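Long-range contact in cytochrome c (Pseudomonas aeruginosa, PDB 6RTE), which probably oxidises dihydro-heme d1 to heme d1 as a dehydrogenase of heme d1 biosynthesis, its cytochrome c domain carrying a heme c: residues A[178-190]-A[221-233]. Residues are numbered along the deposited sequence; the frame is centred on the assembly and turned at random.
Sequences YALHGGPKFSPDG and NTRNLAVSDDGRW. With HEC (heme c), chain C.
Lys185 lays the start of its aliphatic chain over Leu225, its CG 3.7 Å from Leu225 CD1, the two side chains sliding past each other. Next to it, Lys185 CB also meets Val227 CG2 at 3.7 Å; a chi1 of -178° sets CG2 beside the backbone N and turns this methyl to the lysine. Bends at chi2 and chi4 fold the lysine back along strand 221-227, where NZ makes a weak hydrogen bond to Leu225 O. A lysine suits the place, greasy at its base and charged at its tip: NZ also donates to a water, 2.8 Å away, which accepts from Asn224 ND2 too and donates to Gly182 O; Asn224 OD1 is taken by Val273 N of the next blade. Strands 183-186 and 221-227 are the innermost strands of neighbouring blades in the eight-bladed beta-propeller, set side by side around the central channel and nearly parallel (15°), and side chains and water join them in place of a backbone ladder. At one end His181 ND1 donates to Thr222 O at 3.2 Å, in the carbonyl plane though 19° out of the imidazole plane. The chain then turns a corner at Gly182, where a side chain would collide with Asn224 CB. At the other end, type I turns follow both strands, and Pro188 wedges its ring against the second: CG lies 3.2 Å from Asp229 O, while CD packs on Gly231 CA, where glycine suits the positive phi and the close proline ring. Before His181, Tyr178 OH reaches heme c through a weak hydrogen bond to propionate O1A.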
ATOM      1  N   TYR A 178      13.512  -0.482  -2.885  1.00 31.52           N
ATOM      2  CA  TYR A 178      12.944   0.036  -4.120  1.00 31.66           C
ATOM      3  C   TYR A 178      11.441  -0.211  -4.180  1.00 29.36           C
ATOM      4  O   TYR A 178      10.968  -1.306  -3.892  1.00 27.72           O
ATOM      5  CB  TYR A 178      13.659  -0.621  -5.307  1.00 33.10           C
ATOM      6  CG  TYR A 178      13.149  -0.223  -6.662  1.00 32.49           C
ATOM      7  CD1 TYR A 178      13.539   0.970  -7.252  1.00 34.60           C
ATOM      8  CD2 TYR A 178      12.289  -1.058  -7.373  1.00 30.07           C
ATOM      9  CE1 TYR A 178      13.081   1.328  -8.506  1.00 35.81           C
ATOM     10  CE2 TYR A 178      11.830  -0.709  -8.625  1.00 31.28           C
ATOM     11  CZ  TYR A 178      12.228   0.482  -9.186  1.00 34.71           C
ATOM     12  OH  TYR A 178      11.767   0.829 -10.436  1.00 36.97           O
ATOM     13  N   ALA A 179      10.693   0.828  -4.556  1.00 29.14           N
ATOM     14  CA  ALA A 179       9.262   0.738  -4.852  1.00 29.64           C
ATOM     15  C   ALA A 179       8.477   0.156  -3.668  1.00 27.98           C
ATOM     16  O   ALA A 179       7.933  -0.948  -3.710  1.00 28.29           O
ATOM     17  CB  ALA A 179       9.030  -0.091  -6.127  1.00 29.85           C
ATOM     18  N   LEU A 180       8.404   0.955  -2.612  1.00 28.06           N
ATOM     19  CA  LEU A 180       7.604   0.567  -1.459  1.00 29.66           C
ATOM     20  C   LEU A 180       6.141   0.390  -1.866  1.00 32.67           C
ATOM     21  O   LEU A 180       5.614   1.143  -2.689  1.00 33.51           O
ATOM     22  CB  LEU A 180       7.712   1.619  -0.357  1.00 30.42           C
ATOM     23  CG  LEU A 180       9.093   1.816   0.269  1.00 29.35           C
ATOM     24  CD1 LEU A 180       9.005   2.827   1.417  1.00 30.84           C
ATOM     25  CD2 LEU A 180       9.645   0.498   0.760  1.00 26.05           C
ATOM     26  N   HIS A 181       5.494  -0.606  -1.275  1.00 34.16           N
ATOM     27  CA  HIS A 181       4.148  -1.024  -1.641  1.00 38.80           C
ATOM     28  C   HIS A 181       3.247  -1.056  -0.420  1.00 39.84           C
ATOM     29  O   HIS A 181       3.639  -1.581   0.621  1.00 37.51           O
ATOM     30  CB  HIS A 181       4.136  -2.441  -2.246  1.00 42.94           C
ATOM     31  CG  HIS A 181       4.203  -2.471  -3.734  1.00 48.97           C
ATOM     32  ND1 HIS A 181       3.890  -3.597  -4.463  1.00 50.23           N
ATOM     33  CD2 HIS A 181       4.557  -1.523  -4.634  1.00 51.62           C
ATOM     34  CE1 HIS A 181       4.041  -3.339  -5.750  1.00 51.39           C
ATOM     35  NE2 HIS A 181       4.446  -2.089  -5.880  1.00 51.98           N
ATOM     36  N   GLY A 182       2.032  -0.538  -0.563  1.00 43.14           N
ATOM     37  CA  GLY A 182       0.979  -0.815   0.391  1.00 46.32           C
ATOM     38  C   GLY A 182       0.888   0.133   1.566  1.00 47.88           C
ATOM     39  O   GLY A 182      -0.051   0.011   2.364  1.00 51.62           O
ATOM     40  N   GLY A 183       1.813   1.076   1.697  1.00 45.35           N
ATOM     41  CA  GLY A 183       1.784   1.991   2.816  1.00 41.84           C
ATOM     42  C   GLY A 183       2.297   1.326   4.084  1.00 37.09           C
ATOM     43  O   GLY A 183       2.082   0.135   4.317  1.00 35.31           O
ATOM     44  N   PRO A 184       2.975   2.092   4.927  1.00 34.41           N
ATOM     45  CA  PRO A 184       3.586   1.508   6.121  1.00 31.84           C
ATOM     46  C   PRO A 184       2.547   1.137   7.166  1.00 28.91           C
ATOM     47  O   PRO A 184       1.474   1.736   7.249  1.00 28.85           O
ATOM     48  CB  PRO A 184       4.485   2.640   6.638  1.00 35.26           C
ATOM     49  CG  PRO A 184       3.754   3.874   6.239  1.00 37.73           C
ATOM     50  CD  PRO A 184       3.105   3.564   4.911  1.00 36.47           C
ATOM     51  N   LYS A 185       2.904   0.162   8.000  1.00 27.24           N
ATOM     52  CA  LYS A 185       2.112  -0.188   9.166  1.00 27.10           C
ATOM     53  C   LYS A 185       2.926   0.057  10.432  1.00 24.69           C
ATOM     54  O   LYS A 185       4.161   0.027  10.421  1.00 24.22           O
ATOM     55  CB  LYS A 185       1.652  -1.651   9.120  1.00 27.21           C
ATOM     56  CG  LYS A 185       0.786  -1.994   7.896  1.00 30.45           C
ATOM     57  CD  LYS A 185      -0.573  -1.286   7.927  1.00 36.72           C
ATOM     58  CE  LYS A 185      -1.539  -1.924   6.925  1.00 43.72           C
ATOM     59  NZ  LYS A 185      -1.044  -1.843   5.531  1.00 47.85           N
ATOM     60  N   PHE A 186       2.212   0.286  11.534  1.00 25.09           N
ATOM     61  CA  PHE A 186       2.816   0.651  12.794  1.00 25.61           C
ATOM     62  C   PHE A 186       2.569  -0.422  13.842  1.00 24.87           C
ATOM     63  O   PHE A 186       1.565  -1.145  13.804  1.00 24.17           O
ATOM     64  CB  PHE A 186       2.259   1.992  13.303  1.00 27.77           C
ATOM     65  CG  PHE A 186       2.587   3.167  12.425  1.00 29.65           C
ATOM     66  CD1 PHE A 186       1.759   3.515  11.370  1.00 32.85           C
ATOM     67  CD2 PHE A 186       3.723   3.930  12.658  1.00 28.53           C
ATOM     68  CE1 PHE A 186       2.053   4.611  10.557  1.00 33.83           C
ATOM     69  CE2 PHE A 186       4.029   5.028  11.853  1.00 30.44           C
ATOM     70  CZ  PHE A 186       3.193   5.377  10.813  1.00 32.37           C
ATOM     71  N   SER A 187       3.498  -0.518  14.779  1.00 24.69           N
ATOM     72  CA  SER A 187       3.234  -1.226  16.014  1.00 24.26           C
ATOM     73  C   SER A 187       2.109  -0.527  16.788  1.00 26.18           C
ATOM     74  O   SER A 187       1.845   0.657  16.575  1.00 24.94           O
ATOM     75  CB  SER A 187       4.499  -1.280  16.855  1.00 22.94           C
ATOM     76  OG  SER A 187       4.939   0.032  17.160  1.00 23.00           O
ATOM     77  N   PRO A 188       1.449  -1.241  17.702  1.00 28.16           N
ATOM     78  CA  PRO A 188       0.304  -0.644  18.428  1.00 29.02           C
ATOM     79  C   PRO A 188       0.628   0.641  19.182  1.00 27.00           C
ATOM     80  O   PRO A 188      -0.243   1.508  19.288  1.00 27.01           O
ATOM     81  CB  PRO A 188      -0.105  -1.759  19.403  1.00 31.84           C
ATOM     82  CG  PRO A 188       0.299  -3.031  18.698  1.00 33.32           C
ATOM     83  CD  PRO A 188       1.579  -2.694  17.959  1.00 31.49           C
ATOM     84  N   ASP A 189       1.831   0.774  19.735  1.00 27.85           N
ATOM     85  CA  ASP A 189       2.239   1.981  20.436  1.00 29.16           C
ATOM     86  C   ASP A 189       2.830   3.036  19.503  1.00 27.60           C
ATOM     87  O   ASP A 189       3.198   4.118  19.968  1.00 27.81           O
ATOM     88  CB  ASP A 189       3.262   1.639  21.531  1.00 31.49           C
ATOM     89  CG  ASP A 189       4.553   1.037  20.972  1.00 31.74           C
ATOM     90  OD1 ASP A 189       4.688   0.902  19.730  1.00 30.97           O
ATOM     91  OD2 ASP A 189       5.441   0.694  21.780  1.00 32.65           O
ATOM     92  N   GLY A 190       2.950   2.740  18.216  1.00 25.68           N
ATOM     93  CA  GLY A 190       3.417   3.714  17.260  1.00 24.61           C
ATOM     94  C   GLY A 190       4.913   3.905  17.209  1.00 25.08           C
ATOM     95  O   GLY A 190       5.379   4.794  16.493  1.00 25.41           O
ATOM     96  N   ASN A 221       7.587 -11.087  -5.230  1.00 22.20           N
ATOM     97  CA  ASN A 221       6.681 -10.004  -5.601  1.00 23.73           C
ATOM     98  C   ASN A 221       5.629  -9.936  -4.503  1.00 23.12           C
ATOM     99  O   ASN A 221       4.848 -10.884  -4.315  1.00 22.05           O
ATOM    100  CB  ASN A 221       6.050 -10.223  -6.968  1.00 24.83           C
ATOM    101  CG  ASN A 221       5.273  -9.012  -7.453  1.00 26.92           C
ATOM    102  OD1 ASN A 221       4.047  -8.995  -7.422  1.00 28.63           O
ATOM    103  ND2 ASN A 221       5.987  -7.994  -7.898  1.00 27.70           N
ATOM    104  N   THR A 222       5.620  -8.828  -3.771  1.00 23.34           N
ATOM    105  CA  THR A 222       4.843  -8.689  -2.546  1.00 22.86           C
ATOM    106  C   THR A 222       3.748  -7.649  -2.747  1.00 22.47           C
ATOM    107  O   THR A 222       3.937  -6.667  -3.468  1.00 24.32           O
ATOM    108  CB  THR A 222       5.753  -8.286  -1.384  1.00 24.84           C
ATOM    109  OG1 THR A 222       6.621  -9.381  -1.085  1.00 27.07           O
ATOM    110  CG2 THR A 222       4.948  -7.926  -0.129  1.00 22.85           C
ATOM    111  N   ARG A 223       2.594  -7.886  -2.129  1.00 21.70           N
ATOM    112  CA  ARG A 223       1.451  -6.983  -2.228  1.00 22.53           C
ATOM    113  C   ARG A 223       1.385  -6.008  -1.054  1.00 23.70           C
ATOM    114  O   ARG A 223       1.422  -4.792  -1.251  1.00 24.43           O
ATOM    115  CB  ARG A 223       0.151  -7.791  -2.336  1.00 24.52           C
ATOM    116  CG  ARG A 223      -0.009  -8.516  -3.669  1.00 27.18           C
ATOM    117  CD  ARG A 223      -0.459  -7.572  -4.789  1.00 30.91           C
ATOM    118  NE  ARG A 223      -1.899  -7.337  -4.714  1.00 34.80           N
ATOM    119  CZ  ARG A 223      -2.619  -6.748  -5.662  1.00 38.64           C
ATOM    120  NH1 ARG A 223      -2.040  -6.306  -6.771  1.00 37.73           N
ATOM    121  NH2 ARG A 223      -3.922  -6.601  -5.494  1.00 42.08           N
ATOM    122  N   ASN A 224       1.275  -6.508   0.168  1.00 23.18           N
ATOM    123  CA  ASN A 224       1.279  -5.628   1.329  1.00 23.06           C
ATOM    124  C   ASN A 224       1.547  -6.470   2.568  1.00 22.37           C
ATOM    125  O   ASN A 224       1.777  -7.684   2.492  1.00 21.83           O
ATOM    126  CB  ASN A 224      -0.034  -4.824   1.440  1.00 23.34           C
ATOM    127  CG  ASN A 224      -1.189  -5.638   2.003  1.00 25.38           C
ATOM    128  OD1 ASN A 224      -1.350  -6.815   1.706  1.00 25.59           O
ATOM    129  ND2 ASN A 224      -1.999  -4.998   2.843  1.00 26.53           N
ATOM    130  N   LEU A 225       1.556  -5.809   3.721  1.00 23.14           N
ATOM    131  CA  LEU A 225       1.705  -6.524   4.979  1.00 22.97           C
ATOM    132  C   LEU A 225       0.775  -5.918   6.010  1.00 22.79           C
ATOM    133  O   LEU A 225       0.199  -4.846   5.813  1.00 22.01           O
ATOM    134  CB  LEU A 225       3.163  -6.520   5.474  1.00 22.74           C
ATOM    135  CG  LEU A 225       3.871  -5.193   5.739  1.00 23.02           C
ATOM    136  CD1 LEU A 225       3.349  -4.490   6.985  1.00 24.70           C
ATOM    137  CD2 LEU A 225       5.365  -5.477   5.866  1.00 21.44           C
ATOM    138  N   ALA A 226       0.631  -6.635   7.119  1.00 22.85           N
ATOM    139  CA  ALA A 226      -0.241  -6.235   8.210  1.00 23.08           C
ATOM    140  C   ALA A 226       0.451  -6.637   9.505  1.00 22.20           C
ATOM    141  O   ALA A 226       1.233  -7.590   9.538  1.00 23.47           O
ATOM    142  CB  ALA A 226      -1.633  -6.881   8.092  1.00 23.31           C
ATOM    143  N   VAL A 227       0.193  -5.863  10.550  1.00 20.83           N
ATOM    144  CA  VAL A 227       0.758  -6.089  11.883  1.00 20.53           C
ATOM    145  C   VAL A 227      -0.386  -6.437  12.821  1.00 20.06           C
ATOM    146  O   VAL A 227      -1.431  -5.772  12.810  1.00 18.85           O
ATOM    147  CB  VAL A 227       1.535  -4.857  12.373  1.00 22.09           C
ATOM    148  CG1 VAL A 227       2.179  -5.102  13.769  1.00 22.99           C
ATOM    149  CG2 VAL A 227       2.599  -4.464  11.337  1.00 22.20           C
ATOM    150  N   SER A 228      -0.200  -7.483  13.621  1.00 19.99           N
ATOM    151  CA  SER A 228      -1.254  -7.894  14.548  1.00 19.41           C
ATOM    152  C   SER A 228      -1.455  -6.818  15.594  1.00 20.02           C
ATOM    153  O   SER A 228      -0.538  -6.046  15.909  1.00 18.78           O
ATOM    154  CB  SER A 228      -0.915  -9.245  15.193  1.00 18.65           C
ATOM    155  OG  SER A 228       0.307  -9.225  15.932  1.00 19.10           O
ATOM    156  N   ASP A 229      -2.685  -6.736  16.129  1.00 22.45           N
ATOM    157  CA  ASP A 229      -3.015  -5.623  17.021  1.00 24.58           C
ATOM    158  C   ASP A 229      -2.354  -5.755  18.383  1.00 24.16           C
ATOM    159  O   ASP A 229      -2.320  -4.766  19.134  1.00 23.45           O
ATOM    160  CB  ASP A 229      -4.540  -5.485  17.186  1.00 25.44           C
ATOM    161  CG  ASP A 229      -5.129  -6.470  18.178  1.00 26.89           C
ATOM    162  OD1 ASP A 229      -5.346  -7.646  17.817  1.00 26.67           O
ATOM    163  OD2 ASP A 229      -5.391  -6.061  19.335  1.00 28.18           O
ATOM    164  N   ASP A 230      -1.838  -6.926  18.727  1.00 24.19           N
ATOM    165  CA  ASP A 230      -1.027  -7.089  19.926  1.00 24.10           C
ATOM    166  C   ASP A 230       0.455  -6.851  19.668  1.00 23.97           C
ATOM    167  O   ASP A 230       1.258  -6.987  20.594  1.00 23.88           O
ATOM    168  CB  ASP A 230      -1.234  -8.484  20.532  1.00 23.89           C
ATOM    169  CG  ASP A 230      -0.844  -9.623  19.591  1.00 22.36           C
ATOM    170  OD1 ASP A 230      -0.289  -9.354  18.502  1.00 20.30           O
ATOM    171  OD2 ASP A 230      -1.118 -10.800  19.945  1.00 22.82           O
ATOM    172  N   GLY A 231       0.838  -6.525  18.428  1.00 23.46           N
ATOM    173  CA  GLY A 231       2.205  -6.186  18.104  1.00 22.54           C
ATOM    174  C   GLY A 231       3.149  -7.350  17.907  1.00 21.44           C
ATOM    175  O   GLY A 231       4.339  -7.120  17.692  1.00 21.46           O
ATOM    176  N   ARG A 232       2.667  -8.592  17.960  1.00 20.85           N
ATOM    177  CA  ARG A 232       3.576  -9.731  17.928  1.00 21.59           C
ATOM    178  C   ARG A 232       3.969 -10.174  16.517  1.00 20.42           C
ATOM    179  O   ARG A 232       5.091 -10.668  16.332  1.00 20.47           O
ATOM    180  CB  ARG A 232       2.947 -10.932  18.645  1.00 22.19           C
ATOM    181  CG  ARG A 232       2.734 -10.742  20.148  1.00 22.92           C
ATOM    182  CD  ARG A 232       2.047 -11.935  20.775  1.00 23.19           C
ATOM    183  NE  ARG A 232       2.897 -13.133  20.818  1.00 23.07           N
ATOM    184  CZ  ARG A 232       2.458 -14.347  21.119  1.00 23.35           C
ATOM    185  NH1 ARG A 232       1.177 -14.545  21.388  1.00 24.80           N
ATOM    186  NH2 ARG A 232       3.296 -15.374  21.159  1.00 22.24           N
ATOM    187  N   TRP A 233       3.089 -10.007  15.529  1.00 19.18           N
ATOM    188  CA  TRP A 233       3.221 -10.679  14.244  1.00 18.68           C
ATOM    189  C   TRP A 233       3.144  -9.709  13.078  1.00 19.80           C
ATOM    190  O   TRP A 233       2.339  -8.779  13.081  1.00 19.72           O
ATOM    191  CB  TRP A 233       2.113 -11.738  14.059  1.00 18.25           C
ATOM    192  CG  TRP A 233       1.880 -12.610  15.265  1.00 18.66           C
ATOM    193  CD1 TRP A 233       0.769 -12.640  16.052  1.00 18.82           C
ATOM    194  CD2 TRP A 233       2.787 -13.561  15.811  1.00 18.80           C
ATOM    195  NE1 TRP A 233       0.931 -13.559  17.059  1.00 19.20           N
ATOM    196  CE2 TRP A 233       2.165 -14.136  16.932  1.00 19.58           C
ATOM    197  CE3 TRP A 233       4.070 -13.985  15.461  1.00 20.34           C
ATOM    198  CZ2 TRP A 233       2.783 -15.101  17.715  1.00 20.38           C
ATOM    199  CZ3 TRP A 233       4.682 -14.941  16.231  1.00 21.98           C
ATOM    200  CH2 TRP A 233       4.044 -15.490  17.349  1.00 22.52           C
TER
HETATM  201 FE   HEC C 501      18.719  -1.920 -14.978  1.00 29.87          FE
HETATM  202  CHA HEC C 501      16.111  -0.296 -13.596  1.00 33.69           C
HETATM  203  CHB HEC C 501      16.649  -3.288 -17.370  1.00 31.08           C
HETATM  204  CHC HEC C 501      21.468  -3.310 -16.617  1.00 36.51           C
HETATM  205  CHD HEC C 501      20.727  -1.082 -12.400  1.00 40.73           C
HETATM  206  NA  HEC C 501      16.776  -1.819 -15.416  1.00 31.19           N
HETATM  207  C1A HEC C 501      15.866  -1.077 -14.701  1.00 31.43           C
HETATM  208  C2A HEC C 501      14.582  -1.232 -15.279  1.00 28.69           C
HETATM  209  C3A HEC C 501      14.731  -2.065 -16.338  1.00 27.20           C
HETATM  210  C4A HEC C 501      16.095  -2.440 -16.424  1.00 29.28           C
HETATM  211  CMA HEC C 501      13.629  -2.519 -17.248  1.00 25.90           C
HETATM  212  CAA HEC C 501      13.296  -0.593 -14.803  1.00 28.12           C
HETATM  213  CBA HEC C 501      12.670  -1.502 -13.731  1.00 28.73           C
HETATM  214  CGA HEC C 501      11.425  -0.980 -13.059  1.00 30.35           C
HETATM  215  O1A HEC C 501      10.948  -1.604 -12.078  1.00 31.35           O
HETATM  216  O2A HEC C 501      10.869   0.054 -13.447  1.00 30.95           O
HETATM  217  NB  HEC C 501      18.996  -3.097 -16.693  1.00 34.43           N
HETATM  218  C1B HEC C 501      18.028  -3.531 -17.494  1.00 33.65           C
HETATM  219  C2B HEC C 501      18.594  -4.309 -18.546  1.00 33.99           C
HETATM  220  C3B HEC C 501      19.950  -4.327 -18.368  1.00 36.46           C
HETATM  221  C4B HEC C 501      20.187  -3.527 -17.147  1.00 35.57           C
HETATM  222  CMB HEC C 501      17.821  -4.973 -19.647  1.00 32.47           C
HETATM  223  CAB HEC C 501      21.060  -4.935 -19.157  1.00 39.39           C
HETATM  224  CBB HEC C 501      20.784  -4.751 -20.649  1.00 42.50           C
HETATM  225  NC  HEC C 501      20.758  -2.159 -14.600  1.00 38.07           N
HETATM  226  C1C HEC C 501      21.705  -2.747 -15.367  1.00 38.35           C
HETATM  227  C2C HEC C 501      22.942  -2.676 -14.690  1.00 39.72           C
HETATM  228  C3C HEC C 501      22.735  -2.022 -13.483  1.00 38.80           C
HETATM  229  C4C HEC C 501      21.341  -1.721 -13.439  1.00 40.34           C
HETATM  230  CMC HEC C 501      24.222  -3.227 -15.242  1.00 41.88           C
HETATM  231  CAC HEC C 501      23.639  -1.698 -12.359  1.00 32.54           C
HETATM  232  CBC HEC C 501      24.760  -0.681 -12.539  1.00 39.72           C
HETATM  233  ND  HEC C 501      18.480  -0.925 -13.380  1.00 37.67           N
HETATM  234  C1D HEC C 501      19.396  -0.679 -12.441  1.00 40.28           C
HETATM  235  C2D HEC C 501      18.819   0.129 -11.358  1.00 41.82           C
HETATM  236  C3D HEC C 501      17.543   0.357 -11.681  1.00 40.26           C
HETATM  237  C4D HEC C 501      17.341  -0.330 -12.962  1.00 38.01           C
HETATM  238  CMD HEC C 501      19.532   0.613 -10.123  1.00 44.44           C
HETATM  239  CAD HEC C 501      16.530   1.130 -10.874  1.00 41.25           C
HETATM  240  CBD HEC C 501      16.573   2.623 -11.211  1.00 42.59           C
HETATM  241  CGD HEC C 501      15.564   3.432 -10.430  1.00 43.52           C
HETATM  242  O1D HEC C 501      15.851   3.830  -9.291  1.00 44.38           O
HETATM  243  O2D HEC C 501      14.453   3.718 -10.899  1.00 43.64           O
HETATM  244  O   HOH W   1       2.126  -2.945   3.242  1.00 29.98           O
HETATM  245  O   HOH W   2      -1.816  -2.086   2.891  1.00 35.18           O